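Local atomic coordinates of putative PAS/PAC sensor protein (Nakamurella multipartita DSM 44233, PDB entry 6HMJ), a protein that acts as a flavin-binding blue-light receptor that mediates RNA binding and translational regulation. Residues Val76-Leu81 against Gly108-Leu113. Numbering follows the deposited sequence.
Sequences VNHLLL and GVITDL
H78 and L80 meet I110 and D112 in a small, mostly apolar contact between next-but-one strands of the N-terminal antiparallel sheet, with strand 85-97 lying between them. The two strand segments run at 69° to each other, with a closest axis approach of 8.6 Å, so they meet through side chains alone, reaching across the intervening strand. I110 is the chief partner on strand 105-112. Its CG2 branch, anti to the backbone N, approaches the edge of the H78 imidazole near the ring plane, 4.2 Å from H78 CE1. The two side chains cross at about a right angle. L80 CD2 also lies in that ring plane and is 4.4 Å from I110 CG2, so one methyl group faces both a ring edge and a leucine branch. The other branch of L80 reaches D112, with L80 CD1 4.4 Å from D112 CB; the carboxylate is engaged elsewhere: OD1 accepts from the backbone N of S114 at the start of helix 114-149, and OD2 makes a long, weak ion pair with R88.

The imidazole is held from more than one side. With CG between the backbone N and carbonyl carbon (chi1 64°), the ring lies along its own backbone and H78 ND1 donates to the carbonyl of the following residue, L79 O, at 2.7 Å. The acceptor is in the ring plane, although the donor stands above the carbonyl plane. H78 NE2 is hydrogen-bonded to T92 of the intervening strand, and W60 of helix 54-70 meets the ring edge-to-face.

L30 and V33 of helix 28-34 close over I110 and L80, whereas T111 points away and packs on M91 of the second subunit. A sheet in 2-1-5-4-3 order with helices packed on one face is the PAS fold; here it belongs to the domain distant from the flavin pocket.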
# COMPACT_ATOMS: atom_id res chain seq x y z
N VAL A 76 -22.91 -25.53 -41.71
CA VAL A 76 -23.49 -26.57 -40.86
C VAL A 76 -22.56 -26.77 -39.67
O VAL A 76 -21.38 -27.10 -39.85
CB VAL A 76 -23.69 -27.89 -41.62
CG1 VAL A 76 -24.11 -29.00 -40.66
CG2 VAL A 76 -24.73 -27.72 -42.72
N ASN A 77 -23.09 -26.59 -38.47
CA ASN A 77 -22.36 -26.87 -37.24
C ASN A 77 -22.52 -28.34 -36.88
O ASN A 77 -23.62 -28.89 -36.96
CB ASN A 77 -22.86 -26.00 -36.09
CG ASN A 77 -22.66 -24.52 -36.36
OD1 ASN A 77 -21.83 -24.12 -37.17
ND2 ASN A 77 -23.42 -23.69 -35.66
N HIS A 78 -21.42 -28.97 -36.47
CA HIS A 78 -21.42 -30.41 -36.20
C HIS A 78 -20.20 -30.75 -35.36
O HIS A 78 -19.45 -29.88 -34.93
CB HIS A 78 -21.43 -31.21 -37.51
CG HIS A 78 -20.20 -31.00 -38.34
ND1 HIS A 78 -19.04 -31.73 -38.15
CD2 HIS A 78 -19.94 -30.15 -39.36
CE1 HIS A 78 -18.13 -31.34 -39.02
NE2 HIS A 78 -18.65 -30.38 -39.76
N LEU A 79 -20.02 -32.05 -35.12
CA LEU A 79 -18.88 -32.58 -34.39
C LEU A 79 -18.00 -33.40 -35.32
O LEU A 79 -18.36 -33.72 -36.46
CB LEU A 79 -19.35 -33.45 -33.22
CG LEU A 79 -20.29 -32.84 -32.18
CD1 LEU A 79 -20.61 -33.87 -31.11
CD2 LEU A 79 -19.68 -31.60 -31.56
N LEU A 80 -16.81 -33.74 -34.82
CA LEU A 80 -15.91 -34.68 -35.49
C LEU A 80 -15.58 -35.78 -34.49
O LEU A 80 -15.09 -35.49 -33.39
CB LEU A 80 -14.64 -33.98 -35.98
CG LEU A 80 -14.81 -33.04 -37.18
CD1 LEU A 80 -13.48 -32.38 -37.53
CD2 LEU A 80 -15.37 -33.77 -38.40
N LEU A 81 -15.85 -37.02 -34.86
CA LEU A 81 -15.62 -38.15 -33.97
C LEU A 81 -14.15 -38.56 -33.95
O LEU A 81 -13.53 -38.71 -35.00
CB LEU A 81 -16.50 -39.33 -34.39
CG LEU A 81 -17.98 -38.96 -34.54
CD1 LEU A 81 -18.78 -40.14 -35.07
CD2 LEU A 81 -18.56 -38.45 -33.23
N GLY A 108 -16.33 -27.65 -50.34
CA GLY A 108 -16.57 -27.76 -48.91
C GLY A 108 -15.29 -27.47 -48.15
O GLY A 108 -14.19 -27.77 -48.61
N VAL A 109 -15.45 -26.87 -46.97
CA VAL A 109 -14.34 -26.60 -46.07
C VAL A 109 -14.78 -27.07 -44.69
O VAL A 109 -15.69 -26.49 -44.09
CB VAL A 109 -13.96 -25.11 -46.04
CG1 VAL A 109 -12.83 -24.87 -45.04
CG2 VAL A 109 -13.56 -24.63 -47.43
N ILE A 110 -14.13 -28.11 -44.19
CA ILE A 110 -14.42 -28.66 -42.87
C ILE A 110 -13.35 -28.15 -41.92
O ILE A 110 -12.16 -28.41 -42.11
CB ILE A 110 -14.46 -30.20 -42.90
CG1 ILE A 110 -15.42 -30.67 -43.99
CG2 ILE A 110 -14.86 -30.74 -41.53
CD1 ILE A 110 -15.53 -32.18 -44.11
N THR A 111 -13.78 -27.43 -40.88
CA THR A 111 -12.87 -26.78 -39.95
C THR A 111 -13.04 -27.39 -38.57
O THR A 111 -14.16 -27.61 -38.11
CB THR A 111 -13.14 -25.27 -39.88
OG1 THR A 111 -13.18 -24.73 -41.21
CG2 THR A 111 -12.04 -24.57 -39.10
N ASP A 112 -11.91 -27.68 -37.92
CA ASP A 112 -11.90 -28.20 -36.56
C ASP A 112 -11.78 -27.01 -35.61
O ASP A 112 -10.74 -26.34 -35.58
CB ASP A 112 -10.75 -29.18 -36.36
CG ASP A 112 -10.66 -29.71 -34.94
OD1 ASP A 112 -11.51 -29.33 -34.10
OD2 ASP A 112 -9.75 -30.51 -34.66
N LEU A 113 -12.84 -26.74 -34.85
CA LEU A 113 -12.88 -25.60 -33.95
C LEU A 113 -12.33 -25.93 -32.57
O LEU A 113 -12.48 -25.13 -31.65
CB LEU A 113 -14.32 -25.09 -33.82
CG LEU A 113 -15.00 -24.66 -35.12
CD1 LEU A 113 -16.47 -24.33 -34.88
CD2 LEU A 113 -14.28 -23.48 -35.75